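Local coordinates for protein biphenyl 2,3-Dioxygenase Beta Subunit (Sphingobium yanoikuyae, PDB 2GBW) that serves as the beta subunit of a ring-hydroxylating dioxygenase, probably supporting the alpha subunit that is expected to carry out dioxygenation of aromatic substrates such as biphenyl, at residues B[44-49]-B[69-74]; B[104-109]-B[116-121]; B[124-129]-B[165-170]; B[138-143]-B[154-159]. All coordinates share one frame; numbering follows the deposited sequence.

Interaction 1: residues B[44-49]-B[69-74]; sequences IHYWMP and AIYNDD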
# COMPACT_ATOMS: atom_id res chain seq x y z
N ILE B 44 -36.20 15.45 2.55
CA ILE B 44 -35.07 14.57 2.28
C ILE B 44 -34.96 13.44 3.31
O ILE B 44 -35.22 13.64 4.47
CB ILE B 44 -33.71 15.39 2.25
CG1 ILE B 44 -32.53 14.49 1.88
CG2 ILE B 44 -33.40 16.10 3.56
CD1 ILE B 44 -32.61 13.86 0.55
N HIS B 45 -34.61 12.26 2.83
CA HIS B 45 -34.02 11.21 3.68
C HIS B 45 -32.72 10.87 3.02
O HIS B 45 -32.70 10.44 1.89
CB HIS B 45 -34.92 9.99 3.77
CG HIS B 45 -34.37 8.91 4.67
ND1 HIS B 45 -34.43 7.58 4.34
CD2 HIS B 45 -33.71 8.99 5.84
CE1 HIS B 45 -33.85 6.87 5.30
NE2 HIS B 45 -33.39 7.71 6.21
N TYR B 46 -31.63 11.03 3.78
CA TYR B 46 -30.29 10.84 3.31
C TYR B 46 -29.75 9.66 4.11
O TYR B 46 -29.63 9.75 5.33
CB TYR B 46 -29.53 12.12 3.60
CG TYR B 46 -28.16 12.20 3.04
CD1 TYR B 46 -27.14 11.49 3.64
CD2 TYR B 46 -27.86 12.98 1.91
CE1 TYR B 46 -25.86 11.58 3.20
CE2 TYR B 46 -26.54 13.04 1.42
CZ TYR B 46 -25.56 12.35 2.08
OH TYR B 46 -24.24 12.37 1.65
N TRP B 47 -29.50 8.55 3.43
CA TRP B 47 -29.36 7.23 4.05
C TRP B 47 -28.18 6.44 3.47
O TRP B 47 -28.09 6.26 2.28
CB TRP B 47 -30.67 6.49 3.89
CG TRP B 47 -30.73 5.13 4.43
CD1 TRP B 47 -30.10 4.65 5.53
CD2 TRP B 47 -31.48 4.07 3.88
NE1 TRP B 47 -30.42 3.32 5.70
CE2 TRP B 47 -31.29 2.95 4.70
CE3 TRP B 47 -32.34 3.97 2.76
CZ2 TRP B 47 -31.88 1.73 4.43
CZ3 TRP B 47 -32.92 2.74 2.49
CH2 TRP B 47 -32.68 1.64 3.34
N MET B 48 -27.28 6.02 4.36
CA MET B 48 -26.11 5.18 4.03
C MET B 48 -26.10 3.94 4.96
O MET B 48 -25.53 3.97 6.05
CB MET B 48 -24.80 5.95 4.16
CG MET B 48 -23.49 5.15 3.74
SD MET B 48 -21.98 6.09 4.08
CE MET B 48 -22.13 7.34 2.74
N PRO B 49 -26.75 2.85 4.54
CA PRO B 49 -26.91 1.65 5.40
C PRO B 49 -25.63 0.97 5.63
O PRO B 49 -24.71 1.10 4.84
CB PRO B 49 -27.82 0.73 4.59
CG PRO B 49 -28.17 1.44 3.39
CD PRO B 49 -27.50 2.74 3.28
N ALA B 69 -27.24 2.47 10.37
CA ALA B 69 -26.75 3.16 9.20
C ALA B 69 -25.77 4.24 9.59
O ALA B 69 -25.93 4.87 10.64
CB ALA B 69 -27.94 3.79 8.48
N ILE B 70 -24.80 4.50 8.71
CA ILE B 70 -23.75 5.53 8.92
C ILE B 70 -24.37 6.93 8.78
O ILE B 70 -24.07 7.83 9.57
CB ILE B 70 -22.56 5.33 7.96
CG1 ILE B 70 -21.90 3.96 8.29
CG2 ILE B 70 -21.51 6.47 8.10
CD1 ILE B 70 -21.07 3.40 7.11
N TYR B 71 -25.26 7.08 7.81
CA TYR B 71 -26.15 8.23 7.74
C TYR B 71 -27.62 7.78 7.72
O TYR B 71 -27.98 6.81 7.07
CB TYR B 71 -25.90 9.05 6.45
CG TYR B 71 -24.60 9.80 6.33
CD1 TYR B 71 -23.40 9.15 5.99
CD2 TYR B 71 -24.55 11.17 6.55
CE1 TYR B 71 -22.20 9.89 5.90
CE2 TYR B 71 -23.38 11.88 6.42
CZ TYR B 71 -22.20 11.23 6.09
OH TYR B 71 -21.05 11.98 5.97
N ASN B 72 -28.45 8.49 8.47
CA ASN B 72 -29.87 8.25 8.52
C ASN B 72 -30.56 9.53 8.97
O ASN B 72 -31.05 9.63 10.10
CB ASN B 72 -30.14 7.08 9.46
CG ASN B 72 -31.41 6.37 9.15
OD1 ASN B 72 -32.25 6.83 8.36
ND2 ASN B 72 -31.60 5.24 9.84
N ASP B 73 -30.66 10.48 8.05
CA ASP B 73 -30.91 11.88 8.40
C ASP B 73 -32.08 12.45 7.67
O ASP B 73 -32.32 12.11 6.49
CB ASP B 73 -29.69 12.74 8.03
CG ASP B 73 -28.44 12.40 8.86
OD1 ASP B 73 -28.56 11.85 9.97
OD2 ASP B 73 -27.32 12.65 8.34
N ASP B 74 -32.79 13.33 8.39
CA ASP B 74 -33.76 14.26 7.81
C ASP B 74 -33.09 15.63 7.56
O ASP B 74 -31.91 15.79 7.79
CB ASP B 74 -35.03 14.33 8.69
CG ASP B 74 -34.82 15.02 10.03
OD1 ASP B 74 -33.78 15.68 10.21
OD2 ASP B 74 -35.69 14.86 10.95
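H45 reaches across to N72 where strands 44-49 and 71-73 run antiparallel at one margin of the curved sheet of an NTF2-like fold. Its imidazole NE2 donates to N72 OD1 over 2.6 Å, a nearly straight bond (170° at the hydrogen) that arrives almost along the amide C=O and lies in the imidazole plane. The extended first torsion of H45 (chi1 -178°) sets CG opposite the backbone N and carries the ring out to this partner. The amide suits its place because its two ends do different work: OD1 takes the histidine N-H while ND2 bonds to P65 O. H45 is also a zinc ligand in a structure of this protein, although its metal is absent from this chain.

On the other face Y46, M48 and Y71 pack together. The edge of the Y46 ring is directed at the face of Y71 in an offset edge-to-face pair, with centroids 5.3 Å apart and planes at 61°, and CE1 comes 3.6 Å from Y71 CD2. M48 lies alongside Y71 and sets its sulfur at the ring edge, a Met-aromatic contact. Both phenols have polar partners further out, Y46 OH at C174 N and Y71 OH at L170 O.

The backbone holds these groups in register through the hydrogen-bonded pair Y46-D73, beyond which I70 and Y71 together face M48 as a classic bulge. D73 meets R81 and a basic side chain of another protein's chain. At the bulge, I70 N donates to M48 O at 2.8 Å.

Interaction 2: residues B[104-109]-B[116-121]; sequences SNVEAF and LDVLSN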
# COMPACT_ATOMS: atom_id res chain seq x y z
N SER B 104 -20.14 8.74 -12.52
CA SER B 104 -20.32 8.06 -13.80
C SER B 104 -21.56 7.17 -13.82
O SER B 104 -22.19 6.90 -12.80
CB SER B 104 -19.09 7.17 -14.10
OG SER B 104 -19.20 6.71 -15.44
N ASN B 105 -21.92 6.73 -15.04
CA ASN B 105 -22.98 5.79 -15.26
C ASN B 105 -24.30 6.29 -14.74
O ASN B 105 -25.00 5.55 -14.07
CB ASN B 105 -22.65 4.44 -14.59
CG ASN B 105 -22.86 3.30 -15.55
OD1 ASN B 105 -22.04 3.12 -16.48
ND2 ASN B 105 -23.95 2.58 -15.41
N VAL B 106 -24.58 7.56 -14.94
CA VAL B 106 -25.84 8.15 -14.50
C VAL B 106 -26.95 7.55 -15.39
O VAL B 106 -26.88 7.63 -16.60
CB VAL B 106 -25.80 9.69 -14.66
CG1 VAL B 106 -27.18 10.33 -14.42
CG2 VAL B 106 -24.81 10.29 -13.72
N GLU B 107 -27.95 6.91 -14.78
CA GLU B 107 -29.08 6.38 -15.52
C GLU B 107 -30.31 6.82 -14.78
O GLU B 107 -30.46 6.56 -13.59
CB GLU B 107 -29.03 4.87 -15.62
CG GLU B 107 -27.95 4.35 -16.59
CD GLU B 107 -27.99 2.83 -16.69
OE1 GLU B 107 -27.55 2.18 -15.71
OE2 GLU B 107 -28.39 2.29 -17.73
N ALA B 108 -31.20 7.49 -15.49
CA ALA B 108 -32.42 8.06 -14.92
C ALA B 108 -33.66 7.45 -15.56
O ALA B 108 -33.68 7.15 -16.78
CB ALA B 108 -32.43 9.55 -15.12
N PHE B 109 -34.72 7.32 -14.76
CA PHE B 109 -35.96 6.64 -15.17
C PHE B 109 -37.10 7.47 -14.63
O PHE B 109 -37.05 7.92 -13.51
CB PHE B 109 -36.05 5.23 -14.56
CG PHE B 109 -34.89 4.31 -14.93
CD1 PHE B 109 -34.96 3.55 -16.09
CD2 PHE B 109 -33.74 4.28 -14.19
CE1 PHE B 109 -33.95 2.72 -16.47
CE2 PHE B 109 -32.68 3.43 -14.57
CZ PHE B 109 -32.81 2.67 -15.73
N LEU B 116 -38.16 11.27 -10.46
CA LEU B 116 -37.13 10.56 -11.23
C LEU B 116 -36.36 9.65 -10.33
O LEU B 116 -35.91 10.07 -9.26
CB LEU B 116 -36.17 11.55 -11.87
CG LEU B 116 -36.78 12.49 -12.90
CD1 LEU B 116 -35.86 13.67 -13.06
CD2 LEU B 116 -36.98 11.69 -14.17
N ASP B 117 -36.18 8.41 -10.76
CA ASP B 117 -35.29 7.48 -10.10
C ASP B 117 -33.99 7.54 -10.86
O ASP B 117 -33.96 7.28 -12.07
CB ASP B 117 -35.82 6.05 -10.14
CG ASP B 117 -37.06 5.84 -9.27
OD1 ASP B 117 -37.13 6.43 -8.18
OD2 ASP B 117 -37.95 5.06 -9.67
N VAL B 118 -32.93 7.81 -10.13
CA VAL B 118 -31.58 8.02 -10.69
C VAL B 118 -30.49 7.19 -10.02
O VAL B 118 -30.21 7.31 -8.80
CB VAL B 118 -31.19 9.52 -10.69
CG1 VAL B 118 -29.91 9.75 -11.53
CG2 VAL B 118 -32.37 10.39 -11.17
N LEU B 119 -29.84 6.36 -10.83
CA LEU B 119 -28.70 5.56 -10.44
C LEU B 119 -27.40 6.25 -10.90
O LEU B 119 -27.31 6.81 -11.98
CB LEU B 119 -28.79 4.18 -11.07
CG LEU B 119 -30.07 3.40 -10.79
CD1 LEU B 119 -30.13 2.19 -11.73
CD2 LEU B 119 -30.08 2.99 -9.33
N SER B 120 -26.36 6.16 -10.09
CA SER B 120 -25.04 6.62 -10.50
C SER B 120 -23.94 5.88 -9.70
O SER B 120 -24.19 5.40 -8.59
CB SER B 120 -24.95 8.14 -10.36
OG SER B 120 -25.20 8.51 -9.01
N ASN B 121 -22.73 5.82 -10.27
CA ASN B 121 -21.52 5.31 -9.64
C ASN B 121 -20.65 6.51 -9.18
O ASN B 121 -20.49 7.50 -9.95
CB ASN B 121 -20.65 4.53 -10.64
CG ASN B 121 -21.23 3.20 -11.05
OD1 ASN B 121 -22.14 2.67 -10.39
ND2 ASN B 121 -20.69 2.63 -12.11
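F109 and L119 meet obliquely on one face of an antiparallel beta hairpin, ring atom CE2 lying 4.0 Å from the leucine methyl CD1. With chi1 at -58° the phenyl group of F109 swings back beside its own backbone N and lies along its own strand, so that the two apolar groups touch at just this one ring atom and one methyl.

The other face carries small and beta-branched residues, which fit closely beneath a helix. V118 spreads its two methyls: CG1 meets V106 CG1, the side chains crossing at a slant, and CG2 meets A108 CB, each pair at 4.0 Å.

At the far end N105 and N121 lie side by side, pointing the same way with amide planes only 13° apart, and N121 ND2 comes 3.6 Å from N105 CB. They do not bond to each other; both amides turn to the second subunit, N105 to R21 O and N121 to Y101 O, Q28 and R100. Paired backbone bonds join S104 to N121 and E107 to L119, and between these pairs the register slips by one, a beta bulge at which N105 takes positive phi (59°).

Helix 10-28 packs on V106, A108 and V118, while strand 132-147 continues the sheet beyond strand 115-128 and strand 6-7 borders strand 98-112.

Interaction 3: residues B[124-129]-B[165-170]; sequences VYRNRR and TQDKNL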
# COMPACT_ATOMS: atom_id res chain seq x y z
N VAL B 124 -14.67 8.71 -5.09
CA VAL B 124 -14.32 9.88 -4.25
C VAL B 124 -12.89 9.73 -3.83
O VAL B 124 -12.52 8.73 -3.21
CB VAL B 124 -15.16 10.00 -2.94
CG1 VAL B 124 -14.72 11.26 -2.16
CG2 VAL B 124 -16.67 10.04 -3.26
N TYR B 125 -12.07 10.68 -4.26
CA TYR B 125 -10.68 10.76 -3.91
C TYR B 125 -10.48 11.91 -2.92
O TYR B 125 -10.79 13.05 -3.21
CB TYR B 125 -9.80 11.05 -5.15
CG TYR B 125 -8.97 9.92 -5.59
CD1 TYR B 125 -9.49 8.94 -6.41
CD2 TYR B 125 -7.66 9.83 -5.20
CE1 TYR B 125 -8.72 7.87 -6.80
CE2 TYR B 125 -6.88 8.79 -5.61
CZ TYR B 125 -7.44 7.81 -6.41
OH TYR B 125 -6.67 6.73 -6.78
N ARG B 126 -9.83 11.60 -1.80
CA ARG B 126 -9.57 12.55 -0.73
C ARG B 126 -8.09 12.64 -0.42
O ARG B 126 -7.40 11.61 -0.35
CB ARG B 126 -10.31 12.16 0.55
CG ARG B 126 -11.82 11.88 0.40
CD ARG B 126 -12.44 11.37 1.73
NE ARG B 126 -12.67 12.42 2.71
CZ ARG B 126 -13.04 12.23 3.98
NH1 ARG B 126 -13.05 11.00 4.49
NH2 ARG B 126 -13.29 13.26 4.77
N ASN B 127 -7.59 13.86 -0.21
CA ASN B 127 -6.19 14.11 0.18
C ASN B 127 -6.16 15.07 1.34
O ASN B 127 -7.01 15.97 1.43
CB ASN B 127 -5.44 14.77 -0.99
CG ASN B 127 -5.15 13.82 -2.10
OD1 ASN B 127 -6.02 13.60 -2.97
ND2 ASN B 127 -3.95 13.26 -2.12
N ARG B 128 -5.25 14.83 2.27
CA ARG B 128 -5.03 15.79 3.34
C ARG B 128 -3.60 15.69 3.82
O ARG B 128 -2.86 14.75 3.47
CB ARG B 128 -5.99 15.57 4.51
CG ARG B 128 -5.79 14.24 5.22
CD ARG B 128 -6.88 14.02 6.33
NE ARG B 128 -6.91 15.14 7.28
CZ ARG B 128 -6.20 15.21 8.38
NH1 ARG B 128 -5.38 14.21 8.72
NH2 ARG B 128 -6.28 16.29 9.15
N ARG B 129 -3.24 16.76 4.51
CA ARG B 129 -1.90 16.93 5.08
C ARG B 129 -0.86 16.67 3.98
O ARG B 129 -0.97 17.30 2.92
CB ARG B 129 -1.77 16.06 6.31
CG ARG B 129 -2.76 16.44 7.47
CD ARG B 129 -2.61 17.89 7.94
NE ARG B 129 -3.45 18.09 9.16
CZ ARG B 129 -4.02 19.23 9.51
NH1 ARG B 129 -3.87 20.33 8.75
NH2 ARG B 129 -4.79 19.29 10.60
N THR B 165 -14.17 0.37 6.33
CA THR B 165 -13.83 1.68 5.71
C THR B 165 -12.33 1.95 5.97
O THR B 165 -11.88 1.94 7.14
CB THR B 165 -14.64 2.78 6.33
OG1 THR B 165 -16.01 2.45 6.27
CG2 THR B 165 -14.33 4.11 5.66
N GLN B 166 -11.54 2.16 4.90
CA GLN B 166 -10.09 2.40 5.07
C GLN B 166 -9.84 3.91 5.00
O GLN B 166 -9.26 4.45 4.02
CB GLN B 166 -9.26 1.60 4.04
CG GLN B 166 -9.59 0.14 4.08
CD GLN B 166 -8.62 -0.76 3.33
OE1 GLN B 166 -9.03 -1.75 2.66
NE2 GLN B 166 -7.34 -0.42 3.41
N ASP B 167 -10.40 4.62 6.00
CA ASP B 167 -10.21 6.08 6.12
C ASP B 167 -10.53 6.41 7.57
O ASP B 167 -11.25 5.63 8.23
CB ASP B 167 -11.21 6.76 5.17
CG ASP B 167 -11.01 8.27 4.95
OD1 ASP B 167 -10.43 8.98 5.78
OD2 ASP B 167 -11.54 8.78 3.87
N LYS B 168 -10.02 7.54 8.05
CA LYS B 168 -10.38 8.05 9.37
C LYS B 168 -11.87 8.25 9.54
O LYS B 168 -12.38 8.09 10.64
CB LYS B 168 -9.68 9.39 9.62
CG LYS B 168 -8.19 9.28 9.91
CD LYS B 168 -7.60 10.69 9.84
CE LYS B 168 -6.17 10.70 10.42
NZ LYS B 168 -5.24 9.85 9.66
N ASN B 169 -12.56 8.67 8.47
CA ASN B 169 -13.98 8.99 8.60
C ASN B 169 -14.66 8.96 7.25
O ASN B 169 -13.99 8.79 6.21
CB ASN B 169 -14.16 10.37 9.21
CG ASN B 169 -13.59 11.51 8.30
OD1 ASN B 169 -14.11 11.83 7.21
ND2 ASN B 169 -12.55 12.16 8.80
N LEU B 170 -15.98 9.08 7.28
CA LEU B 170 -16.81 9.20 6.08
C LEU B 170 -17.58 10.50 6.12
O LEU B 170 -18.75 10.56 5.65
CB LEU B 170 -17.79 7.99 5.96
CG LEU B 170 -17.21 6.64 5.57
CD1 LEU B 170 -18.20 5.47 5.83
CD2 LEU B 170 -16.84 6.63 4.09
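R126 uses the end of its guanidinium to grip both D167 and N169. NH1 forms a salt bridge with D167 OD2 at 2.8 Å, approaching from above the carboxylate plane, 44° out of it. The same nitrogen and NH2 converge on a single atom, N169 OD1, at 3.0 and 2.9 Å. The NH2 bond uses a lone pair in the amide plane, whereas NH1 comes from above that plane; both run within the guanidinium plane. A bend at chi3 (77°) turns the arginine's end toward the loop, and a long side chain ending in a flat guanidinium with several N-H donors suits a place where acceptors gather. NH1 also makes a weak bond to N169 O.

The partners are themselves held. D167 OD2 accepts from T134 OG1 and from NE2 of H136, a zinc ligand in a structure of this protein whose metal is absent from this chain, so the aspartate links the arginine to that histidine. N169 OD1 takes a further bond from Y171 N.

The contact ties the end of the long strand 115-128 in the NTF2-like sheet to the irregular C-terminal loop 165-170, without strand pairing between them.

Further out, R128 NH1 approaches K168 CE to 4.0 Å, the two side chains crossing at about a right angle. Their like charges are probably offset by E132, which forms salt bridges with both; R128 NH2 bonds to M92 O and to an acidic side chain of another protein's chain. R126 packs on F172 and I99.

Interaction 4: residues B[138-143]-B[154-159]; sequences LGREDK and FRRKLI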
# COMPACT_ATOMS: atom_id res chain seq x y z
N LEU B 138 -18.83 4.11 -4.30
CA LEU B 138 -20.23 3.96 -3.88
C LEU B 138 -21.20 3.92 -5.07
O LEU B 138 -20.93 4.50 -6.14
CB LEU B 138 -20.68 5.18 -3.02
CG LEU B 138 -19.96 5.65 -1.76
CD1 LEU B 138 -18.96 6.72 -2.21
CD2 LEU B 138 -20.91 6.22 -0.65
N GLY B 139 -22.32 3.24 -4.85
CA GLY B 139 -23.53 3.38 -5.71
C GLY B 139 -24.44 4.40 -5.03
O GLY B 139 -24.52 4.53 -3.78
N ARG B 140 -25.10 5.20 -5.83
CA ARG B 140 -26.02 6.17 -5.34
C ARG B 140 -27.38 5.89 -6.01
O ARG B 140 -27.46 5.67 -7.22
CB ARG B 140 -25.54 7.58 -5.66
CG ARG B 140 -26.55 8.64 -5.26
CD ARG B 140 -25.96 10.03 -5.26
NE ARG B 140 -25.58 10.45 -6.62
CZ ARG B 140 -24.96 11.58 -6.91
NH1 ARG B 140 -24.68 12.45 -5.97
NH2 ARG B 140 -24.66 11.86 -8.18
N GLU B 141 -28.44 5.88 -5.21
CA GLU B 141 -29.80 5.67 -5.69
C GLU B 141 -30.59 6.87 -5.17
O GLU B 141 -30.82 6.98 -3.96
CB GLU B 141 -30.36 4.33 -5.19
CG GLU B 141 -29.57 3.13 -5.69
CD GLU B 141 -29.96 1.79 -5.08
OE1 GLU B 141 -30.85 1.71 -4.20
OE2 GLU B 141 -29.34 0.78 -5.52
N ASP B 142 -30.96 7.80 -6.09
CA ASP B 142 -31.73 9.04 -5.75
C ASP B 142 -33.14 8.96 -6.28
O ASP B 142 -33.38 8.34 -7.32
CB ASP B 142 -31.10 10.29 -6.40
CG ASP B 142 -29.79 10.75 -5.75
OD1 ASP B 142 -29.45 10.34 -4.60
OD2 ASP B 142 -29.11 11.61 -6.40
N LYS B 143 -34.05 9.64 -5.59
CA LYS B 143 -35.30 10.13 -6.14
C LYS B 143 -35.16 11.63 -6.19
O LYS B 143 -34.86 12.27 -5.16
CB LYS B 143 -36.49 9.80 -5.26
CG LYS B 143 -36.72 8.30 -4.97
CD LYS B 143 -38.22 7.97 -4.97
CE LYS B 143 -38.82 7.94 -6.39
NZ LYS B 143 -40.29 8.26 -6.50
N PHE B 154 -34.92 14.32 -2.91
CA PHE B 154 -35.75 14.07 -1.75
C PHE B 154 -35.52 12.68 -1.18
O PHE B 154 -35.93 12.39 -0.06
CB PHE B 154 -37.24 14.41 -1.98
CG PHE B 154 -37.98 13.49 -2.95
CD1 PHE B 154 -37.93 13.73 -4.32
CD2 PHE B 154 -38.71 12.39 -2.50
CE1 PHE B 154 -38.59 12.91 -5.22
CE2 PHE B 154 -39.40 11.55 -3.44
CZ PHE B 154 -39.31 11.82 -4.78
N ARG B 155 -34.81 11.81 -1.90
CA ARG B 155 -34.35 10.55 -1.27
C ARG B 155 -32.99 10.25 -1.83
O ARG B 155 -32.79 10.36 -3.02
CB ARG B 155 -35.29 9.39 -1.63
CG ARG B 155 -36.75 9.52 -1.11
CD ARG B 155 -36.72 9.22 0.38
NE ARG B 155 -38.03 9.18 1.03
CZ ARG B 155 -38.78 10.24 1.32
NH1 ARG B 155 -38.38 11.48 1.01
NH2 ARG B 155 -39.97 10.05 1.90
N ARG B 156 -32.04 9.93 -0.94
CA ARG B 156 -30.68 9.58 -1.37
C ARG B 156 -30.24 8.40 -0.58
O ARG B 156 -30.17 8.45 0.65
CB ARG B 156 -29.71 10.75 -1.20
CG ARG B 156 -28.21 10.40 -1.46
CD ARG B 156 -27.46 11.65 -1.85
NE ARG B 156 -27.78 12.13 -3.17
CZ ARG B 156 -27.45 13.33 -3.64
NH1 ARG B 156 -26.76 14.17 -2.85
NH2 ARG B 156 -27.81 13.70 -4.87
N LYS B 157 -29.96 7.31 -1.29
CA LYS B 157 -29.41 6.12 -0.67
C LYS B 157 -28.03 5.90 -1.22
O LYS B 157 -27.87 5.90 -2.45
CB LYS B 157 -30.31 4.90 -0.94
CG LYS B 157 -29.91 3.65 -0.15
CD LYS B 157 -30.93 2.56 -0.45
CE LYS B 157 -30.59 1.26 0.28
NZ LYS B 157 -31.64 0.29 -0.13
N LEU B 158 -27.05 5.70 -0.31
CA LEU B 158 -25.62 5.56 -0.64
C LEU B 158 -25.16 4.19 -0.22
O LEU B 158 -25.27 3.82 0.98
CB LEU B 158 -24.77 6.63 0.06
CG LEU B 158 -25.12 8.10 -0.32
CD1 LEU B 158 -24.53 9.15 0.63
CD2 LEU B 158 -24.73 8.36 -1.80
N ILE B 159 -24.64 3.43 -1.17
CA ILE B 159 -24.30 2.04 -0.96
C ILE B 159 -22.78 1.90 -1.06
O ILE B 159 -22.21 2.00 -2.14
CB ILE B 159 -24.97 1.16 -1.99
CG1 ILE B 159 -26.50 1.42 -1.96
CG2 ILE B 159 -24.59 -0.29 -1.70
CD1 ILE B 159 -27.16 1.14 -3.25
O HOH W 1 -31.30 -0.35 -2.97
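R156 and D142 supply the main charged link between strands 138-143 and 155-159, antiparallel partners in a beta hairpin. The arginine is side-on: NE donates to D142 OD1 at 2.8 Å and NH2 to OD2 at 2.9 Å, each on the syn side, with both oxygens close to the guanidinium plane. R156 CG lies opposite the backbone N (chi1 173°), which runs the side chain beside the aspartate. The guanidinium of R140 stacks on that of R156, planes 28° apart. Two stacked arginines are plausible here because anions surround them: D142, the terminal carboxylate of C174, which bridges to both, and E23, which pairs with R156.

On the opposite face E141 and K157 lie side by side. E141 OE1 and K157 NZ, 4.4 Å apart, are opposite charges beyond a direct salt bridge. A water accepts from K157 NZ, but its approach to E141 OE1 is too short to be trusted, so a bridge through it is doubtful.

Apolar contacts flank these charges. K143 CB sits over one face of the F154 ring, 3.8 Å from its centroid, in a CH-pi contact, and L138 CD2 meets L158 CB at 3.9 Å. G139, with no side chain, is paired with I159.

Among backbone bonds, G139-I159 and E141-K157 are reciprocal hydrogen-bonded pairs. K143 O receives both F154 N and R155 N, a classic bulge.

Strand 115-128 borders segment 138-143 and strand 44-49 borders segment 154-159, while Y20 and E23 of helix 10-28 reach R140, D142 and R156.

Overall arrangement
Interaction 4 lies centrally in the sheet, its centre about 9 Å from those of both interaction 1 and interaction 2. W47 N and O bond to R156 O and L158 N, joining interaction 1 to it, while on the other side D142 N and R140 N bond to V118 O and S120 O of interaction 2. Interactions 2 and 3 share strand 115-128, with centres about 25 Å apart. Interaction 3 packs on interaction 1 where I70 CD1 and L170 CD1 lie 3.8 Å apart. The zinc-ligand histidines are dispersed: H45 belongs to interaction 1, the side chain of H136 lies about 3 Å from that of D167, and the side chain of H19 about 8 Å from that of V118.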